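Local coordinates for putative MCP-type signal transduction protein (Campylobacter jejuni subsp. jejuni serotype O:2, PDB 4WY9) that forms the periplasmic sensory domain of the chemoreceptor Tlp1, a tandem-PAS module that probably takes part in chemotaxis by recognising its ligands indirectly, at residues T25-Q28 with G29-E33; A36-K39 with S40-G43; P87-F90 with K91-K95; K224-V227 with L228-L231; K238-Q241 with E242-A246. One frame throughout, in Å; residues are numbered along the deposited sequence. Where two conformers were deposited one is given.

In the fold
The five contacts are local ones, spread along an elongated tandem-PAS sensor. Contacts 1 and 2 follow each other on the long helix 8-51, their centres about 16 Å apart: contact 1 lies against strand 264-274 and contact 2 against strands 163-173 and 179-188. Contact 3, on the short helix 88-93, sits far out in the first sensor domain, its centre about 53 Å from that of contact 5. Contacts 4 and 5 belong to the second module and touch each other, Leu231 O lying 3.4 Å from Tyr244 OH. A bound acetate, probably from the crystallisation liquor, lies about 4 Å from the side chain of Leu226; acetate also lies about 5 Å from that of Tyr244.

Contact 1: residues T25-Q28 with G29-E33; sequences TQTQ and GIFGE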
loop_
_atom_site.group_PDB
_atom_site.type_symbol
_atom_site.label_atom_id
_atom_site.label_comp_id
_atom_site.label_asym_id
_atom_site.label_seq_id
_atom_site.Cartn_x
_atom_site.Cartn_y
_atom_site.Cartn_z
ATOM N N THR A 25 9.337 -9.950 4.836
ATOM C CA THR A 25 9.260 -9.620 6.230
ATOM C C THR A 25 9.316 -8.104 6.456
ATOM O O THR A 25 8.551 -7.538 7.239
ATOM C CB THR A 25 10.410 -10.306 7.025
ATOM O OG1 THR A 25 10.205 -11.719 6.944
ATOM C CG2 THR A 25 10.437 -9.860 8.478
ATOM N N GLN A 26 10.230 -7.447 5.765
ATOM C CA GLN A 26 10.385 -6.019 5.905
ATOM C C GLN A 26 9.135 -5.287 5.418
ATOM O O GLN A 26 8.651 -4.377 6.078
ATOM C CB GLN A 26 11.595 -5.532 5.126
ATOM C CG GLN A 26 11.873 -4.061 5.343
ATOM C CD GLN A 26 13.262 -3.643 4.800
ATOM O OE1 GLN A 26 13.993 -4.473 4.262
ATOM N NE2 GLN A 26 13.566 -2.388 4.896
ATOM N N THR A 27 8.591 -5.726 4.298
ATOM C CA THR A 27 7.398 -5.101 3.734
ATOM C C THR A 27 6.177 -5.306 4.627
ATOM O O THR A 27 5.399 -4.370 4.889
ATOM C CB THR A 27 7.125 -5.644 2.337
ATOM O OG1 THR A 27 8.324 -5.542 1.548
ATOM C CG2 THR A 27 5.998 -4.941 1.638
ATOM N N GLN A 28 6.007 -6.525 5.131
ATOM C CA GLN A 28 4.911 -6.855 6.028
ATOM C C GLN A 28 4.997 -5.984 7.273
ATOM O O GLN A 28 3.968 -5.482 7.790
ATOM C CB GLN A 28 4.929 -8.328 6.391
ATOM C CG GLN A 28 3.716 -8.807 7.173
ATOM C CD GLN A 28 3.703 -10.308 7.357
ATOM O OE1 GLN A 28 2.750 -10.972 7.042
ATOM N NE2 GLN A 28 4.721 -10.794 7.915
ATOM N N GLY A 29 6.208 -5.739 7.763
ATOM C CA GLY A 29 6.365 -4.921 8.954
ATOM C C GLY A 29 5.962 -3.481 8.735
ATOM O O GLY A 29 5.337 -2.876 9.606
ATOM N N ILE A 30 6.292 -2.929 7.579
ATOM C CA ILE A 30 5.911 -1.561 7.248
ATOM C C ILE A 30 4.398 -1.432 7.166
ATOM O O ILE A 30 3.806 -0.509 7.760
ATOM C CB ILE A 30 6.581 -1.133 5.941
ATOM C CG1 ILE A 30 8.068 -0.890 6.201
ATOM C CG2 ILE A 30 5.917 0.118 5.331
ATOM C CD1 ILE A 30 8.944 -0.849 4.968
ATOM N N PHE A 31 3.737 -2.369 6.487
ATOM C CA PHE A 31 2.273 -2.368 6.451
ATOM C C PHE A 31 1.735 -2.433 7.877
ATOM O O PHE A 31 0.778 -1.737 8.220
ATOM C CB PHE A 31 1.725 -3.555 5.643
ATOM C CG PHE A 31 1.584 -3.297 4.197
ATOM C CD1 PHE A 31 0.570 -2.485 3.709
ATOM C CD2 PHE A 31 2.368 -3.946 3.272
ATOM C CE1 PHE A 31 0.403 -2.292 2.362
ATOM C CE2 PHE A 31 2.187 -3.786 1.888
ATOM C CZ PHE A 31 1.216 -2.961 1.451
ATOM N N GLY A 32 2.295 -3.317 8.702
ATOM C CA GLY A 32 1.800 -3.498 10.047
ATOM C C GLY A 32 1.891 -2.245 10.871
ATOM O O GLY A 32 0.975 -1.936 11.644
ATOM N N GLU A 33 2.978 -1.509 10.733
ATOM C CA GLU A 33 3.153 -0.249 11.443
ATOM C C GLU A 33 2.112 0.751 10.997
ATOM O O GLU A 33 1.507 1.435 11.840
ATOM C CB GLU A 33 4.560 0.295 11.252
ATOM C CG GLU A 33 5.605 -0.498 11.981
ATOM C CD GLU A 33 6.997 0.068 11.797
ATOM O OE1 GLU A 33 7.122 1.287 11.598
ATOM O OE2 GLU A 33 7.978 -0.695 11.880
#
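Four backbone hydrogen bonds join Thr25, Gln26, Thr27 and Gln28 to Gly29, Ile30, Phe31 and Gly32, each carbonyl accepting from the amide four residues on, as in any regular alpha-helix. The shortest runs from Gly32 N to Gln28 O, 2.9 Å. The straightest is that of Phe31 N to Thr27 O, at 174° about the hydrogen.

Apolar contact is made chiefly by Thr27 and Phe31, which lie side by side and point the same way. The methyl CG2 of Thr27 rests 4.0 Å from Phe31 CE2. With OG1 beside the backbone N (chi1 -51°), CG2 lies beside the carbonyl carbon, on the Phe31 side. Ile30, just before Phe31, lays CG1 along the backbone, 3.5 Å from Gln26 O, while its CD1 is 4.4 Å from Gln26 CG.

The side-chain hydroxyls bond outside the two segments. Thr27 OG1 is hydrogen-bonded to Tyr23 O in the preceding turn and to Tyr195 OH of helix 190-196. Around the apolar atoms stand Phe272 and Val274 of strand 264-274, and the ring of Phe31 meets that of Trp279.

The chemistry is thus divided: Thr27 turns its hydroxyl to a carbonyl and a phenol and its methyl to an aromatic ring, so that its buried polar atom is satisfied where helix 8-51 lies against the sheet.

Contact 2: residues A36-K39 with S40-G43; sequences ALNK and SISG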
loop_
_atom_site.group_PDB
_atom_site.type_symbol
_atom_site.label_atom_id
_atom_site.label_comp_id
_atom_site.label_asym_id
_atom_site.label_seq_id
_atom_site.Cartn_x
_atom_site.Cartn_y
_atom_site.Cartn_z
ATOM N N ALA A 36 -1.348 -0.234 12.371
ATOM C CA ALA A 36 -1.495 0.002 13.798
ATOM C C ALA A 36 -1.781 1.481 14.082
ATOM O O ALA A 36 -2.582 1.815 14.961
ATOM C CB ALA A 36 -0.282 -0.477 14.548
ATOM N N LEU A 37 -1.122 2.375 13.346
ATOM C CA LEU A 37 -1.376 3.798 13.548
ATOM C C LEU A 37 -2.810 4.119 13.104
ATOM O O LEU A 37 -3.527 4.873 13.741
ATOM C CB LEU A 37 -0.359 4.670 12.824
ATOM C CG LEU A 37 1.070 4.644 13.322
ATOM C CD1 LEU A 37 1.859 5.701 12.590
ATOM C CD2 LEU A 37 1.110 4.882 14.802
ATOM N N ASN A 38 -3.219 3.598 11.947
ATOM C CA ASN A 38 -4.554 3.905 11.440
ATOM C C ASN A 38 -5.593 3.435 12.419
ATOM O O ASN A 38 -6.608 4.101 12.628
ATOM C CB ASN A 38 -4.742 3.244 10.086
ATOM C CG ASN A 38 -5.725 3.924 9.176
ATOM O OD1 ASN A 38 -6.299 4.913 9.470
ATOM N ND2 ASN A 38 -5.911 3.304 8.060
ATOM N N LYS A 39 -5.405 2.245 12.982
ATOM C CA LYS A 39 -6.350 1.708 13.966
ATOM C C LYS A 39 -6.416 2.575 15.202
ATOM O O LYS A 39 -7.485 2.785 15.769
ATOM C CB LYS A 39 -5.989 0.268 14.374
ATOM C CG LYS A 39 -6.364 -0.786 13.359
ATOM C CD LYS A 39 -5.917 -2.165 13.855
ATOM C CE LYS A 39 -6.527 -3.249 13.030
ATOM N NZ LYS A 39 -8.015 -3.402 13.223
ATOM N N SER A 40 -5.272 3.096 15.612
ATOM C CA SER A 40 -5.227 3.955 16.807
ATOM C C SER A 40 -6.105 5.178 16.555
ATOM O O SER A 40 -6.983 5.511 17.376
ATOM C CB SER A 40 -3.783 4.367 17.127
ATOM O OG SER A 40 -3.741 5.238 18.246
ATOM N N ILE A 41 -5.895 5.853 15.444
ATOM C CA ILE A 41 -6.595 7.107 15.174
ATOM C C ILE A 41 -8.078 6.835 14.907
ATOM O O ILE A 41 -8.943 7.582 15.348
ATOM C CB ILE A 41 -5.950 7.935 14.054
ATOM C CG1 ILE A 41 -6.748 9.200 13.791
ATOM C CG2 ILE A 41 -5.808 7.160 12.829
ATOM C CD1 ILE A 41 -5.937 10.309 13.211
ATOM N N SER A 42 -8.404 5.741 14.207
ATOM C CA SER A 42 -9.798 5.421 13.971
ATOM C C SER A 42 -10.513 5.177 15.315
ATOM O O SER A 42 -11.654 5.579 15.503
ATOM C CB SER A 42 -9.983 4.236 13.021
ATOM O OG SER A 42 -9.539 3.028 13.600
ATOM N N GLY A 43 -9.838 4.523 16.254
ATOM C CA GLY A 43 -10.437 4.294 17.548
ATOM C C GLY A 43 -10.729 5.592 18.272
ATOM O O GLY A 43 -11.828 5.803 18.829
#
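Asn38 slants across Ile41, its OD1 reaching to 4.1 Å from the branch methyl CG2. That methyl of Ile41 is also pressed against the backbone of the preceding turn, 3.2 Å from Asn38 O and 3.4 Å from Leu37 O. The torsion of Ile41 accounts for this: with CG1 anti to the backbone N (chi1 178°), CG2 falls between the N and the carbonyl carbon, on the side where the carbonyls of the turn before lie. The end of the chain leads away, and the side chain of Ile41 touches Ile65, Ile66, Thr69 and Phe70 of helix 59-70.

All of this happens on helix 8-51, the long N-terminal helix that runs alongside both PAS modules of this Cache-type sensor. Here the helix covers strands 163-173 and 179-188, with the side chain of Asn38 against Val168, Ile170, Ile183 and Met185.

Ser42 bends back on the same helix. Its OG sits between the backbone N and the carbonyl carbon (chi1 68°), which brings Ser42 OG 3.0 Å from Lys39 O and 3.3 Å from Asn38 O. Both carbonyls are already engaged by amides of the regular helical pattern: Asn38 O accepts from Ser42 N at 2.9 Å, and Lys39 O from Gly43 N at 3.0 Å. In the same pattern, Ser40 N bonds to Ala36 O and Ile41 N to Leu37 O.

Contact 3: residues P87-F90 with K91-K95; sequences PEYF and KEESK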
loop_
_atom_site.group_PDB
_atom_site.type_symbol
_atom_site.label_atom_id
_atom_site.label_comp_id
_atom_site.label_asym_id
_atom_site.label_seq_id
_atom_site.Cartn_x
_atom_site.Cartn_y
_atom_site.Cartn_z
ATOM N N PRO A 87 -20.015 19.424 10.297
ATOM C CA PRO A 87 -20.468 20.794 10.550
ATOM C C PRO A 87 -20.035 21.725 9.446
ATOM O O PRO A 87 -18.895 21.624 8.980
ATOM C CB PRO A 87 -19.802 21.129 11.897
ATOM C CG PRO A 87 -19.607 19.801 12.554
ATOM C CD PRO A 87 -19.231 18.881 11.433
ATOM N N GLU A 88 -20.879 22.648 9.028
ATOM C CA GLU A 88 -20.548 23.532 7.922
ATOM C C GLU A 88 -19.322 24.395 8.236
ATOM O O GLU A 88 -18.530 24.698 7.341
ATOM C CB GLU A 88 -21.710 24.412 7.536
ATOM C CG GLU A 88 -21.484 25.186 6.252
ATOM C CD GLU A 88 -21.440 24.298 4.997
ATOM O OE1 GLU A 88 -21.850 23.116 5.056
ATOM O OE2 GLU A 88 -20.986 24.813 3.965
ATOM N N TYR A 89 -19.085 24.731 9.507
ATOM C CA TYR A 89 -17.958 25.588 9.813
ATOM C C TYR A 89 -16.621 24.893 9.501
ATOM O O TYR A 89 -15.623 25.557 9.273
ATOM C CB TYR A 89 -18.004 26.096 11.251
ATOM C CG TYR A 89 -17.356 25.227 12.305
ATOM C CD1 TYR A 89 -16.036 25.407 12.654
ATOM C CD2 TYR A 89 -18.086 24.253 12.995
ATOM C CE1 TYR A 89 -15.443 24.637 13.653
ATOM C CE2 TYR A 89 -17.511 23.492 13.996
ATOM C CZ TYR A 89 -16.176 23.680 14.305
ATOM O OH TYR A 89 -15.571 22.943 15.295
ATOM N N PHE A 90 -16.612 23.563 9.500
ATOM C CA PHE A 90 -15.403 22.832 9.124
ATOM C C PHE A 90 -14.888 23.273 7.747
ATOM O O PHE A 90 -13.698 23.456 7.537
ATOM C CB PHE A 90 -15.649 21.326 9.099
ATOM C CG PHE A 90 -15.598 20.624 10.436
ATOM C CD1 PHE A 90 -15.934 21.245 11.609
ATOM C CD2 PHE A 90 -15.235 19.294 10.493
ATOM C CE1 PHE A 90 -15.898 20.547 12.796
ATOM C CE2 PHE A 90 -15.213 18.606 11.660
ATOM C CZ PHE A 90 -15.533 19.247 12.824
ATOM N N LYS A 91 -15.809 23.395 6.801
ATOM C CA LYS A 91 -15.455 23.725 5.438
ATOM C C LYS A 91 -14.893 25.137 5.341
ATOM O O LYS A 91 -14.066 25.450 4.500
ATOM C CB LYS A 91 -16.673 23.543 4.507
ATOM C CG LYS A 91 -17.134 22.096 4.396
ATOM C CD LYS A 91 -18.242 21.872 3.391
ATOM C CE LYS A 91 -18.575 20.378 3.210
ATOM N NZ LYS A 91 -19.575 20.162 2.128
ATOM N N GLU A 92 -15.374 26.020 6.224
ATOM C CA GLU A 92 -14.964 27.401 6.224
ATOM C C GLU A 92 -13.603 27.619 6.892
ATOM O O GLU A 92 -13.036 28.689 6.825
ATOM C CB GLU A 92 -16.066 28.277 6.846
ATOM C CG GLU A 92 -17.419 28.107 6.145
ATOM C CD GLU A 92 -18.591 28.893 6.752
ATOM O OE1 GLU A 92 -18.455 29.523 7.834
ATOM O OE2 GLU A 92 -19.687 28.883 6.120
ATOM N N GLU A 93 -13.051 26.578 7.529
ATOM C CA GLU A 93 -11.792 26.756 8.242
ATOM C C GLU A 93 -10.592 26.873 7.341
ATOM O O GLU A 93 -9.655 27.600 7.673
ATOM C CB GLU A 93 -11.555 25.617 9.233
ATOM C CG GLU A 93 -12.367 25.734 10.476
ATOM C CD GLU A 93 -11.954 26.920 11.321
ATOM O OE1 GLU A 93 -10.747 26.972 11.688
ATOM O OE2 GLU A 93 -12.795 27.787 11.619
ATOM N N SER A 94 -10.584 26.150 6.225
ATOM C CA SER A 94 -9.471 26.200 5.281
ATOM C C SER A 94 -9.907 25.751 3.904
ATOM O O SER A 94 -10.599 24.725 3.767
ATOM C CB SER A 94 -8.333 25.334 5.746
ATOM O OG SER A 94 -7.288 25.265 4.793
ATOM N N LYS A 95 -9.474 26.477 2.869
ATOM C CA LYS A 95 -9.736 26.045 1.507
ATOM C C LYS A 95 -9.125 24.689 1.221
ATOM O O LYS A 95 -9.622 23.947 0.383
ATOM C CB LYS A 95 -9.215 27.073 0.488
ATOM C CG LYS A 95 -7.707 27.169 0.398
ATOM C CD LYS A 95 -7.291 28.285 -0.553
ATOM C CE LYS A 95 -5.769 28.280 -0.779
ATOM N NZ LYS A 95 -5.286 29.470 -1.537
HETATM O O HOH W 1 -19.846 27.400 3.974
#
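Lys91 meets Glu88 along most of its length, in the short, weakly bonded helix 88-93 of the first sensor domain. Lys91 CB lies 3.6 Å from Glu88 O and CG passes the same oxygen more loosely. The chain is extended beyond CG and Glu88 is bent at chi2 (68°), which together set Lys91 CD beside the carboxylate, 4.1 Å from Glu88 OE2. The tip forms no salt bridge there, Lys91 NZ standing 4.7 Å from Glu88 OE1, and is hydrogen-bonded instead to Gly102 O.

Backbone bonds link residues three apart. Lys91 N to Glu88 O and Glu92 N to Tyr89 O are weak, whereas Glu93 N to Phe90 O has a good angle of 158° at the hydrogen, although the donor stands above the carbonyl plane. Glu93 OE2 comes to the edge of the Tyr89 ring, and Phe90 packs on Ile59 and Ile62 of helix 59-70.

The carboxylates of Glu88 and Glu92 are turned 83° against each other, and Glu88 OE2 and Glu92 OE2 are kept 4.8 Å apart. A water probably eases their like charges: it donates to Glu88 OE2 at 2.8 Å and to Glu92 OE2 at 2.6 Å.

Contact 4: residues K224-V227 with L228-L231; sequences KNLV and LKNL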
loop_
_atom_site.group_PDB
_atom_site.type_symbol
_atom_site.label_atom_id
_atom_site.label_comp_id
_atom_site.label_asym_id
_atom_site.label_seq_id
_atom_site.Cartn_x
_atom_site.Cartn_y
_atom_site.Cartn_z
ATOM N N LYS A 224 9.878 0.201 -14.862
ATOM C CA LYS A 224 8.852 1.079 -14.331
ATOM C C LYS A 224 7.596 1.024 -15.169
ATOM O O LYS A 224 6.503 1.276 -14.647
ATOM C CB LYS A 224 9.391 2.522 -14.308
ATOM C CG LYS A 224 9.388 3.202 -12.963
ATOM C CD LYS A 224 8.001 3.235 -12.360
ATOM C CE LYS A 224 7.951 4.130 -11.105
ATOM N NZ LYS A 224 8.347 5.532 -11.385
ATOM N N ASN A 225 7.715 0.714 -16.458
ATOM C CA ASN A 225 6.567 0.584 -17.332
ATOM C C ASN A 225 5.614 -0.531 -16.985
ATOM O O ASN A 225 4.470 -0.545 -17.448
ATOM C CB ASN A 225 7.026 0.392 -18.792
ATOM C CG ASN A 225 7.579 1.670 -19.440
ATOM O OD1 ASN A 225 7.746 2.746 -18.825
ATOM N ND2 ASN A 225 7.828 1.561 -20.725
ATOM N N LEU A 226 6.060 -1.489 -16.173
ATOM C CA LEU A 226 5.235 -2.609 -15.807
ATOM C C LEU A 226 4.468 -2.367 -14.495
ATOM O O LEU A 226 3.564 -3.117 -14.139
ATOM C CB LEU A 226 6.080 -3.865 -15.693
ATOM C CG LEU A 226 6.620 -4.403 -17.026
ATOM C CD1 LEU A 226 7.357 -5.719 -16.845
ATOM C CD2 LEU A 226 5.580 -4.475 -18.089
ATOM N N VAL A 227 4.853 -1.339 -13.764
ATOM C CA VAL A 227 4.179 -1.055 -12.501
ATOM C C VAL A 227 2.700 -0.765 -12.765
ATOM O O VAL A 227 2.351 -0.104 -13.738
ATOM C CB VAL A 227 4.867 0.081 -11.735
ATOM C CG1 VAL A 227 4.066 0.531 -10.508
ATOM C CG2 VAL A 227 6.276 -0.355 -11.325
ATOM N N LEU A 228 1.855 -1.329 -11.895
ATOM C CA LEU A 228 0.384 -1.307 -11.943
ATOM C C LEU A 228 -0.235 -2.309 -12.888
ATOM O O LEU A 228 -1.437 -2.557 -12.837
ATOM C CB LEU A 228 -0.163 0.107 -12.219
ATOM C CG LEU A 228 0.344 1.266 -11.372
ATOM C CD1 LEU A 228 -0.440 2.524 -11.699
ATOM C CD2 LEU A 228 0.261 0.930 -9.874
ATOM N N LYS A 229 0.572 -2.910 -13.768
ATOM C CA LYS A 229 0.055 -3.916 -14.662
ATOM C C LYS A 229 -0.058 -5.258 -13.976
ATOM O O LYS A 229 0.571 -5.496 -12.935
ATOM C CB LYS A 229 0.902 -3.991 -15.947
ATOM C CG LYS A 229 0.909 -2.658 -16.707
ATOM C CD LYS A 229 1.684 -2.723 -18.010
ATOM C CE LYS A 229 1.486 -1.439 -18.842
ATOM N NZ LYS A 229 1.771 -0.210 -18.059
ATOM N N ASN A 230 -0.843 -6.153 -14.567
ATOM C CA ASN A 230 -0.914 -7.513 -14.076
ATOM C C ASN A 230 0.140 -8.361 -14.739
ATOM O O ASN A 230 0.198 -8.457 -15.972
ATOM C CB ASN A 230 -2.308 -8.099 -14.291
ATOM C CG ASN A 230 -2.580 -9.273 -13.401
ATOM O OD1 ASN A 230 -1.864 -10.281 -13.455
ATOM N ND2 ASN A 230 -3.492 -9.113 -12.476
ATOM N N LEU A 231 1.001 -8.978 -13.934
ATOM C CA LEU A 231 2.110 -9.775 -14.458
ATOM C C LEU A 231 1.590 -10.883 -15.360
ATOM O O LEU A 231 2.217 -11.241 -16.365
ATOM C CB LEU A 231 2.948 -10.322 -13.297
ATOM C CG LEU A 231 4.152 -11.188 -13.688
ATOM C CD1 LEU A 231 5.061 -10.450 -14.634
ATOM C CD2 LEU A 231 4.882 -11.567 -12.428
HETATM O O HOH W 2 0.664 0.837 -15.780
#
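Val227, Leu228 and Lys229 carry this contact, a type II beta turn from Leu226 to Lys229 in the loop between strand 218-220 and helix 231-234. Lys229 N closes the turn on Leu226 O at 3.0 Å, although the donor stands 39° out of the carbonyl plane.

Val227 and Leu228 occupy the two central positions. Leu228 takes the left-handed backbone conformation that a type II turn demands of its third residue (phi 80°), and the cost appears as a tight approach of its CB to Val227 O, 2.9 Å. The two side chains cross at a slant, with Val227 CG1 3.9 Å from Leu228 CD2. Both touch Asp164 of strand 163-173, and Leu228 O accepts from Arg152 NH2, which places the turn against strand 163-173 and Arg152 of the first module.

Lys229 doubles back over the turn. Lys229 CB lies 3.3 Å from Leu226 O, Lys229 CD passes 3.6 Å from Asn225 O, and a bend at the end of the chain (chi4 52°) delivers NZ to that same Asn225 O. The bond from Lys229 NZ to Asn225 O is 2.8 Å and lies nearly along the C=O axis; the ammonium thus engages the Asn225 carbonyl of the 3-10 segment 224-226. A water completes the grip: it accepts from Lys229 NZ at 2.7 Å and donates to Val227 O at 2.8 Å.

Contact 5: residues K238-Q241 with E242-A246; sequences KGAQ and ETYKA
Ala240 O is met from two directions at the start of helix 241-249. Tyr244 N donates to Ala240 O at 3.2 Å, in the carbonyl plane, as a regular helical bond. The ring of the same tyrosine lies against it as well: Ala240 O stands 3.4 Å above one face of the Tyr244 ring, over its centre. Tyr244 comes into this position with CG beside its own backbone N (chi1 -60°), which folds the ring back along the helix toward its N-terminal end. The ring also reaches the methyl of Ala240, whose CB is 3.5 Å from Tyr244 CZ, and the phenol ends in a hydrogen bond to Asn235 O.

Gln241 comes to the ring at its edge: its chain bends at chi2, and Gln241 OE1 arrives 3.6 Å from Tyr244 CD2, with the amide and ring planes 83° apart. NE2 makes weak hydrogen bonds to Pro236 O and Asn237 O, consistent with a restrained amide. The backbone of Gln241 opens the next helical bond, its O accepting from Lys245 N at 3.0 Å.

Thr243 faces Phe255 and Tyr257 of strand 253-258, so the first turn packs on the edge strand of the second sheet. Water meets the first amides of this turn. One water accepts from Thr243 N at 3.1 Å; another stands between an amide and the carbonyl four residues back, accepting from Glu242 N at 2.9 Å and donating to Lys238 O at 2.9 Å.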
loop_
_atom_site.group_PDB
_atom_site.type_symbol
_atom_site.label_atom_id
_atom_site.label_comp_id
_atom_site.label_asym_id
_atom_site.label_seq_id
_atom_site.Cartn_x
_atom_site.Cartn_y
_atom_site.Cartn_z
ATOM N N LYS A 238 3.609 -20.215 -20.931
ATOM C CA LYS A 238 3.319 -21.398 -20.128
ATOM C C LYS A 238 4.393 -21.619 -19.052
ATOM O O LYS A 238 4.096 -22.135 -17.988
ATOM C CB LYS A 238 3.218 -22.638 -21.025
ATOM C CG LYS A 238 2.908 -23.899 -20.242
ATOM C CD LYS A 238 2.785 -25.126 -21.150
ATOM C CE LYS A 238 2.286 -26.345 -20.377
ATOM N NZ LYS A 238 2.429 -27.592 -21.165
ATOM N N GLY A 239 5.621 -21.185 -19.330
ATOM C CA GLY A 239 6.717 -21.361 -18.391
ATOM C C GLY A 239 6.680 -20.420 -17.193
ATOM O O GLY A 239 7.563 -20.467 -16.338
ATOM N N ALA A 240 5.647 -19.570 -17.110
ATOM C CA ALA A 240 5.472 -18.650 -15.995
ATOM C C ALA A 240 4.316 -19.097 -15.097
ATOM O O ALA A 240 4.148 -18.589 -13.972
ATOM C CB ALA A 240 5.237 -17.274 -16.498
ATOM N N GLN A 241 3.489 -20.000 -15.591
ATOM C CA GLN A 241 2.221 -20.266 -14.957
ATOM C C GLN A 241 2.317 -20.946 -13.597
ATOM O O GLN A 241 1.478 -20.712 -12.723
ATOM C CB GLN A 241 1.346 -21.102 -15.894
ATOM C CG GLN A 241 1.013 -20.403 -17.193
ATOM C CD GLN A 241 0.297 -19.094 -17.010
ATOM O OE1 GLN A 241 -0.557 -18.962 -16.134
ATOM N NE2 GLN A 241 0.641 -18.124 -17.815
ATOM N N GLU A 242 3.320 -21.794 -13.394
ATOM C CA GLU A 242 3.478 -22.448 -12.103
ATOM C C GLU A 242 3.703 -21.403 -11.005
ATOM O O GLU A 242 3.168 -21.520 -9.886
ATOM C CB GLU A 242 4.637 -23.430 -12.114
ATOM C CG GLU A 242 4.707 -24.250 -10.856
ATOM C CD GLU A 242 5.825 -25.280 -10.872
ATOM O OE1 GLU A 242 6.644 -25.240 -11.829
ATOM O OE2 GLU A 242 5.892 -26.085 -9.916
ATOM N N THR A 243 4.515 -20.416 -11.310
ATOM C CA THR A 243 4.804 -19.331 -10.366
ATOM C C THR A 243 3.534 -18.550 -10.077
ATOM O O THR A 243 3.264 -18.189 -8.914
ATOM C CB THR A 243 5.922 -18.438 -10.903
ATOM O OG1 THR A 243 7.111 -19.229 -11.060
ATOM C CG2 THR A 243 6.191 -17.282 -10.007
ATOM N N TYR A 244 2.750 -18.256 -11.120
ATOM C CA TYR A 244 1.518 -17.502 -10.920
ATOM C C TYR A 244 0.524 -18.239 -10.036
ATOM O O TYR A 244 -0.235 -17.618 -9.278
ATOM C CB TYR A 244 0.849 -17.177 -12.262
ATOM C CG TYR A 244 1.669 -16.360 -13.193
ATOM C CD1 TYR A 244 2.738 -15.598 -12.731
ATOM C CD2 TYR A 244 1.405 -16.342 -14.558
ATOM C CE1 TYR A 244 3.487 -14.841 -13.575
ATOM C CE2 TYR A 244 2.146 -15.595 -15.410
ATOM C CZ TYR A 244 3.203 -14.855 -14.927
ATOM O OH TYR A 244 3.970 -14.117 -15.773
ATOM N N LYS A 245 0.490 -19.561 -10.153
ATOM C CA LYS A 245 -0.397 -20.348 -9.313
ATOM C C LYS A 245 -0.025 -20.187 -7.832
ATOM O O LYS A 245 -0.902 -20.035 -6.985
ATOM C CB LYS A 245 -0.366 -21.836 -9.703
ATOM C CG LYS A 245 -1.434 -22.242 -10.669
ATOM C CD LYS A 245 -2.009 -23.601 -10.344
ATOM C CE LYS A 245 -0.961 -24.692 -10.462
ATOM N NZ LYS A 245 -1.593 -26.050 -10.443
ATOM N N ALA A 246 1.268 -20.205 -7.535
ATOM C CA ALA A 246 1.723 -20.004 -6.162
ATOM C C ALA A 246 1.316 -18.652 -5.618
ATOM O O ALA A 246 0.875 -18.522 -4.476
ATOM C CB ALA A 246 3.254 -20.172 -6.067
HETATM O O HOH W 3 5.278 -22.715 -15.380
HETATM O O HOH W 4 6.787 -20.775 -13.384
#